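Nitroreductase family protein (Sphingopyxis sp., PDB 7DP1) is an FMN- and NADPH-dependent nitroreductase of dinitroaniline herbicide catabolism, probably reducing the nitro groups of these compounds. Local coordinates at residues Ala14-Arg18 / Met162-Val166; Ala41-Gly47 / Asp153-Trp157. The protein carries 1 engineered substitution. One frame throughout, in Å; residues are numbered along the deposited sequence.

In the fold
From the N terminus, helix 11-17 comes first, and interaction 1 sets its last turn against the C-terminal part of helix 148-167, closing a loop of 143 residues. Within that loop the chain leaves helix 31-41 and enters the segment 41-47, which interaction 2 lays along an earlier part of the same helix 148-167; the second loop therefore lies wholly within the first. The two contacts meet where Leu164 packs on Ala41. Helix 148-167 thus ties the N-terminal helix and the loop leading to strand 54-59 together. Each contact also reaches a different FMN: interaction 1 grips a phosphate, interaction 2 borders the dimethylbenzene end of the other flavin, and both touch the second subunit.

Interaction 1 of 2, residues Ala14-Arg18 / Met162-Val166; sequences ALARR and MLLLV. With FMN (flavin mononucleotide), chain C.
Val166 meets Arg18 nearly at a right angle, its CG2 methyl 3.6 Å from Arg18 CB and as close to the CA, while CG1 turns back toward the carbonyl oxygen of Ala14. Beside it, Leu163 CD2 lies against the backbone of Ala14 and Leu15, 3.6 Å from Ala14 C, and Leu163 CD1 presses tightly on Leu15 CD2 at 3.5 Å. Arg18 is the residue at which the chain leaves helix 11-17, its N bonded back to Ala14 O at 2.9 Å. The Arg18 side chain leaves opposite its own N (chi1 -177°) and bends at chi2 and chi3, which carries Arg18 CD past Met162 CB at 3.9 Å and the guanidinium to the FMN phosphate. There FMN O3P sits at the guanidinium edge, in its plane, and takes one bond from Arg18 NH1 and another from Arg18 NH2, both 3.0 Å, while NH2 also gives a longer one to O2P. NH2 has a further acceptor in the carbonyl oxygen of Arg43 of the second subunit; Arg219, whose NH2 lies close to that of Arg18, also bonds to the FMN. The apolar stem of Arg18 is thus packed on helix 148-167, and its cationic end probably offsets the phosphate charge at the dimer interface.

Interaction 2 of 2, residues Ala41-Gly47 / Asp153-Trp157; sequences AQRAPSG and DMGMW. With FMN (flavin mononucleotide), chain D.
Trp157 lays its indole beside Ala41, with CD1 3.4 Å from Ala41 O and NE1 near the CB methyl. A chi1 of 179° swings the indole toward the end of helix 31-41; a water in the ring plane accepts from Trp157 NE1 at 2.8 Å and donates to Gln42 OE1, an oxygen that also accepts from Trp53 NE1. The methyl of Ala44 rests on the helix backbone, its CB 3.8 Å from Trp157 CA. Farther along, Asp153 OD1 receives the amide N of Gly47 in a nearly straight bond (3.2 Å, 165°) that comes from above the carboxylate plane, while Ser46 CB packs on Asp153 CG. Replacing Asp153 with an alanine is likely to take this acceptor from the Gly47 amide and open a gap beside Ser46 CB. Met156 runs extended beyond CG, so that SD reaches Pro45 CG at 4.0 Å and the C8M methyl of FMN at 3.5 Å; Ser46 CA borders the same methyl. This wall of the FMN pocket continues in the second subunit, whose Arg18 and Arg219 hydrogen-bond to the same FMN. Behind it, Trp157 stacks with Trp53 and packs on Leu138 and Leu140 of strand 136-143, placing helix 148-167 between the loop and the sheet.

Interaction 1 of 2, residues Ala14-Arg18 / Met162-Val166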
loop_
_atom_site.group_PDB
_atom_site.type_symbol
_atom_site.label_atom_id
_atom_site.label_comp_id
_atom_site.label_asym_id
_atom_site.label_seq_id
_atom_site.Cartn_x
_atom_site.Cartn_y
_atom_site.Cartn_z
ATOM N N ALA A 14 -0.596 -1.938 -16.607
ATOM C CA ALA A 14 -0.130 -2.796 -15.536
ATOM C C ALA A 14 -1.217 -2.936 -14.478
ATOM O O ALA A 14 -1.569 -4.048 -14.102
ATOM C CB ALA A 14 1.174 -2.249 -14.915
ATOM N N LEU A 15 -1.756 -1.805 -14.016
ATOM C CA LEU A 15 -2.852 -1.808 -13.040
ATOM C C LEU A 15 -4.033 -2.652 -13.508
ATOM O O LEU A 15 -4.630 -3.406 -12.727
ATOM C CB LEU A 15 -3.353 -0.384 -12.778
ATOM C CG LEU A 15 -2.939 0.382 -11.517
ATOM C CD1 LEU A 15 -3.154 -0.480 -10.273
ATOM C CD2 LEU A 15 -1.504 0.859 -11.605
ATOM N N ALA A 16 -4.377 -2.488 -14.782
ATOM C CA ALA A 16 -5.522 -3.160 -15.373
ATOM C C ALA A 16 -5.300 -4.653 -15.489
ATOM O O ALA A 16 -6.216 -5.415 -15.211
ATOM C CB ALA A 16 -5.846 -2.571 -16.738
ATOM N N ARG A 17 -4.089 -5.077 -15.867
ATOM C CA ARG A 17 -3.843 -6.498 -16.119
ATOM C C ARG A 17 -3.352 -7.269 -14.901
ATOM O O ARG A 17 -3.259 -8.502 -14.958
ATOM C CB ARG A 17 -2.846 -6.696 -17.278
ATOM C CG ARG A 17 -3.265 -6.017 -18.575
ATOM C CD ARG A 17 -2.244 -6.112 -19.706
ATOM N NE ARG A 17 -2.920 -6.093 -21.013
ATOM C CZ ARG A 17 -2.876 -5.082 -21.882
ATOM N NH1 ARG A 17 -2.178 -3.989 -21.606
ATOM N NH2 ARG A 17 -3.533 -5.161 -23.035
ATOM N N ARG A 18 -3.031 -6.570 -13.815
ATOM C CA ARG A 18 -2.657 -7.258 -12.576
ATOM C C ARG A 18 -3.879 -7.895 -11.920
ATOM O O ARG A 18 -4.881 -7.233 -11.685
ATOM C CB ARG A 18 -1.972 -6.312 -11.579
ATOM C CG ARG A 18 -1.508 -7.047 -10.288
ATOM C CD ARG A 18 -1.773 -6.276 -8.988
ATOM N NE ARG A 18 -3.184 -5.915 -8.852
ATOM C CZ ARG A 18 -4.138 -6.720 -8.399
ATOM N NH1 ARG A 18 -3.840 -7.965 -8.044
ATOM N NH2 ARG A 18 -5.404 -6.282 -8.332
ATOM N N MET A 162 4.031 -5.933 -7.350
ATOM C CA MET A 162 3.027 -6.645 -8.121
ATOM C C MET A 162 2.863 -6.045 -9.526
ATOM O O MET A 162 2.699 -6.760 -10.510
ATOM C CB MET A 162 1.703 -6.620 -7.361
ATOM C CG MET A 162 1.747 -7.483 -6.094
ATOM S SD MET A 162 0.113 -7.588 -5.367
ATOM C CE MET A 162 0.067 -6.043 -4.479
ATOM N N LEU A 163 2.900 -4.718 -9.617
ATOM C CA LEU A 163 2.825 -4.078 -10.927
ATOM C C LEU A 163 4.059 -4.336 -11.779
ATOM O O LEU A 163 3.931 -4.574 -12.974
ATOM C CB LEU A 163 2.620 -2.578 -10.765
ATOM C CG LEU A 163 1.242 -2.241 -10.190
ATOM C CD1 LEU A 163 1.111 -0.753 -9.969
ATOM C CD2 LEU A 163 0.192 -2.745 -11.165
ATOM N N LEU A 164 5.245 -4.308 -11.164
ATOM C CA LEU A 164 6.484 -4.577 -11.904
ATOM C C LEU A 164 6.525 -6.001 -12.458
ATOM O O LEU A 164 7.075 -6.247 -13.538
ATOM C CB LEU A 164 7.701 -4.355 -11.006
ATOM C CG LEU A 164 7.986 -2.880 -10.731
ATOM C CD1 LEU A 164 8.914 -2.678 -9.506
ATOM C CD2 LEU A 164 8.563 -2.231 -11.963
ATOM N N LEU A 165 5.960 -6.937 -11.703
ATOM C CA LEU A 165 5.905 -8.324 -12.141
ATOM C C LEU A 165 5.102 -8.436 -13.420
ATOM O O LEU A 165 5.558 -9.001 -14.412
ATOM C CB LEU A 165 5.284 -9.201 -11.049
ATOM C CG LEU A 165 6.167 -9.472 -9.828
ATOM C CD1 LEU A 165 5.372 -10.210 -8.758
ATOM C CD2 LEU A 165 7.408 -10.283 -10.240
ATOM N N VAL A 166 3.898 -7.873 -13.379
ATOM C CA VAL A 166 2.981 -7.861 -14.514
ATOM C C VAL A 166 3.646 -7.265 -15.739
ATOM O O VAL A 166 3.559 -7.822 -16.854
ATOM C CB VAL A 166 1.709 -7.063 -14.174
ATOM C CG1 VAL A 166 0.961 -6.659 -15.431
ATOM C CG2 VAL A 166 0.816 -7.877 -13.240
HETATM N N1 FMN C . -6.280 -14.018 -2.074
HETATM C C2 FMN C . -6.349 -15.337 -1.673
HETATM O O2 FMN C . -6.907 -16.170 -2.375
HETATM N N3 FMN C . -5.796 -15.739 -0.478
HETATM C C4 FMN C . -5.161 -14.834 0.338
HETATM O O4 FMN C . -4.654 -15.226 1.405
HETATM C C4A FMN C . -5.104 -13.500 -0.063
HETATM N N5 FMN C . -4.485 -12.561 0.732
HETATM C C5A FMN C . -4.401 -11.240 0.338
HETATM C C6 FMN C . -3.752 -10.329 1.169
HETATM C C7 FMN C . -3.660 -9.001 0.799
HETATM C C7M FMN C . -2.957 -8.004 1.668
HETATM C C8 FMN C . -4.213 -8.578 -0.400
HETATM C C8M FMN C . -4.061 -7.128 -0.759
HETATM C C9 FMN C . -4.867 -9.484 -1.238
HETATM C C9A FMN C . -4.968 -10.827 -0.868
HETATM N N10 FMN C . -5.606 -11.767 -1.663
HETATM C C10 FMN C . -5.674 -13.093 -1.263
HETATM C "C1'" FMN C . -6.206 -11.391 -2.980
HETATM C "C2'" FMN C . -7.544 -10.661 -2.900
HETATM O "O2'" FMN C . -8.574 -11.592 -2.686
HETATM C "C3'" FMN C . -7.771 -9.953 -4.232
HETATM O "O3'" FMN C . -6.850 -8.884 -4.284
HETATM C "C4'" FMN C . -9.172 -9.371 -4.400
HETATM O "O4'" FMN C . -10.188 -10.356 -4.453
HETATM C "C5'" FMN C . -9.200 -8.622 -5.710
HETATM O "O5'" FMN C . -8.921 -9.546 -6.734
HETATM P P FMN C . -7.745 -9.161 -7.760
HETATM O O1P FMN C . -7.437 -10.362 -8.609
HETATM O O2P FMN C . -8.198 -7.990 -8.615
HETATM O O3P FMN C . -6.525 -8.740 -6.960
#

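Interaction 2 of 2, residues Ala41-Gly47 / Asp153-Trp157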
loop_
_atom_site.group_PDB
_atom_site.type_symbol
_atom_site.label_atom_id
_atom_site.label_comp_id
_atom_site.label_asym_id
_atom_site.label_seq_id
_atom_site.Cartn_x
_atom_site.Cartn_y
_atom_site.Cartn_z
ATOM N N ALA A 41 11.279 -1.302 -7.177
ATOM C CA ALA A 41 10.198 -1.227 -6.187
ATOM C C ALA A 41 10.619 -0.437 -4.950
ATOM O O ALA A 41 9.797 0.131 -4.250
ATOM C CB ALA A 41 9.750 -2.631 -5.774
ATOM N N GLN A 42 11.918 -0.415 -4.677
ATOM C CA GLN A 42 12.419 0.306 -3.516
ATOM C C GLN A 42 12.158 1.809 -3.690
ATOM O O GLN A 42 12.206 2.559 -2.722
ATOM C CB GLN A 42 13.911 0.034 -3.303
ATOM C CG GLN A 42 14.444 0.402 -1.898
ATOM C CD GLN A 42 13.852 -0.476 -0.777
ATOM O OE1 GLN A 42 13.356 -1.592 -1.025
ATOM N NE2 GLN A 42 13.907 0.030 0.467
ATOM N N ARG A 43 11.857 2.247 -4.913
ATOM C CA ARG A 43 11.528 3.670 -5.124
ATOM C C ARG A 43 10.140 4.012 -4.619
ATOM O O ARG A 43 9.688 5.146 -4.753
ATOM C CB ARG A 43 11.616 4.059 -6.602
ATOM C CG ARG A 43 13.008 3.820 -7.225
ATOM C CD ARG A 43 14.128 4.496 -6.435
ATOM N NE ARG A 43 13.881 5.917 -6.212
ATOM C CZ ARG A 43 14.765 6.761 -5.695
ATOM N NH1 ARG A 43 15.994 6.342 -5.419
ATOM N NH2 ARG A 43 14.439 8.038 -5.507
ATOM N N ALA A 44 9.455 3.038 -4.040
ATOM C CA ALA A 44 8.182 3.335 -3.397
ATOM C C ALA A 44 8.398 4.359 -2.295
ATOM O O ALA A 44 9.466 4.391 -1.658
ATOM C CB ALA A 44 7.530 2.051 -2.818
ATOM N N PRO A 45 7.400 5.235 -2.091
ATOM C CA PRO A 45 7.546 6.210 -1.008
ATOM C C PRO A 45 7.211 5.587 0.325
ATOM O O PRO A 45 6.623 4.499 0.398
ATOM C CB PRO A 45 6.525 7.299 -1.375
ATOM C CG PRO A 45 5.415 6.508 -1.996
ATOM C CD PRO A 45 6.088 5.344 -2.750
ATOM N N SER A 46 7.551 6.296 1.393
ATOM C CA SER A 46 7.204 5.826 2.717
ATOM C C SER A 46 7.287 7.016 3.639
ATOM O O SER A 46 8.069 7.933 3.389
ATOM C CB SER A 46 8.144 4.702 3.151
ATOM O OG SER A 46 9.490 5.155 3.187
ATOM N N GLY A 47 6.476 7.023 4.687
ATOM C CA GLY A 47 6.553 8.096 5.670
ATOM C C GLY A 47 7.959 8.237 6.193
ATOM O O GLY A 47 8.576 7.244 6.613
ATOM N N ASP A 153 2.778 1.968 4.225
ATOM C CA ASP A 153 4.044 2.031 3.483
ATOM C C ASP A 153 4.356 0.679 2.858
ATOM O O ASP A 153 4.795 0.602 1.723
ATOM C CB ASP A 153 5.227 2.418 4.385
ATOM C CG ASP A 153 5.096 3.793 5.022
ATOM O OD1 ASP A 153 4.367 4.660 4.492
ATOM O OD2 ASP A 153 5.786 4.012 6.058
ATOM N N MET A 154 4.132 -0.399 3.601
ATOM C CA MET A 154 4.393 -1.724 3.043
ATOM C C MET A 154 3.496 -2.023 1.827
ATOM O O MET A 154 3.954 -2.621 0.831
ATOM C CB MET A 154 4.206 -2.818 4.117
ATOM C CG MET A 154 5.276 -2.783 5.229
ATOM S SD MET A 154 5.313 -4.297 6.242
ATOM C CE MET A 154 3.748 -4.206 7.093
ATOM N N GLY A 155 2.228 -1.636 1.926
ATOM C CA GLY A 155 1.288 -1.804 0.814
ATOM C C GLY A 155 1.787 -1.068 -0.414
ATOM O O GLY A 155 1.740 -1.567 -1.539
ATOM N N MET A 156 2.308 0.124 -0.188
ATOM C CA MET A 156 2.828 0.931 -1.291
ATOM C C MET A 156 3.924 0.157 -1.985
ATOM O O MET A 156 3.952 0.065 -3.214
ATOM C CB MET A 156 3.335 2.277 -0.779
ATOM C CG MET A 156 2.206 3.199 -0.286
ATOM S SD MET A 156 2.909 4.660 0.500
ATOM C CE MET A 156 1.505 5.091 1.555
ATOM N N TRP A 157 4.824 -0.409 -1.194
ATOM C CA TRP A 157 5.910 -1.241 -1.759
ATOM C C TRP A 157 5.385 -2.481 -2.458
ATOM O O TRP A 157 5.753 -2.780 -3.595
ATOM C CB TRP A 157 6.886 -1.662 -0.678
ATOM C CG TRP A 157 7.999 -2.535 -1.177
ATOM C CD1 TRP A 157 9.133 -2.119 -1.803
ATOM C CD2 TRP A 157 8.109 -3.974 -1.062
ATOM N NE1 TRP A 157 9.949 -3.195 -2.083
ATOM C CE2 TRP A 157 9.345 -4.345 -1.648
ATOM C CE3 TRP A 157 7.283 -4.975 -0.543
ATOM C CZ2 TRP A 157 9.791 -5.692 -1.722
ATOM C CZ3 TRP A 157 7.719 -6.314 -0.622
ATOM C CH2 TRP A 157 8.963 -6.653 -1.213
HETATM N N1 FMN D . 6.396 14.356 3.006
HETATM C C2 FMN D . 6.238 15.582 3.599
HETATM O O2 FMN D . 6.985 16.497 3.273
HETATM N N3 FMN D . 5.245 15.791 4.536
HETATM C C4 FMN D . 4.381 14.781 4.899
HETATM O O4 FMN D . 3.493 15.018 5.739
HETATM C C4A FMN D . 4.546 13.525 4.300
HETATM N N5 FMN D . 3.726 12.467 4.619
HETATM C C5A FMN D . 3.877 11.248 3.990
HETATM C C6 FMN D . 3.026 10.207 4.315
HETATM C C7 FMN D . 3.176 8.975 3.691
HETATM C C7M FMN D . 2.234 7.863 4.032
HETATM C C8 FMN D . 4.177 8.778 2.748
HETATM C C8M FMN D . 4.307 7.453 2.043
HETATM C C9 FMN D . 5.030 9.821 2.425
HETATM C C9A FMN D . 4.874 11.061 3.042
HETATM N N10 FMN D . 5.719 12.116 2.739
HETATM C C10 FMN D . 5.551 13.330 3.355
HETATM C "C1'" FMN D . 6.812 11.983 1.713
HETATM C "C2'" FMN D . 8.009 11.189 2.226
HETATM O "O2'" FMN D . 8.832 11.999 3.029
HETATM C "C3'" FMN D . 8.773 10.688 1.000
HETATM O "O3'" FMN D . 7.970 9.777 0.281
HETATM C "C4'" FMN D . 10.108 10.022 1.325
HETATM O "O4'" FMN D . 10.959 11.018 1.862
HETATM C "C5'" FMN D . 10.707 9.524 0.009
HETATM O "O5'" FMN D . 10.825 10.618 -0.905
HETATM P P FMN D . 10.154 10.552 -2.381
HETATM O O1P FMN D . 10.336 11.937 -2.978
HETATM O O2P FMN D . 10.804 9.539 -3.282
HETATM O O3P FMN D . 8.720 10.120 -2.213
HETATM O O HOH W 1 12.687 -3.364 -2.841
HETATM O O HOH W 2 6.676 5.674 7.605
#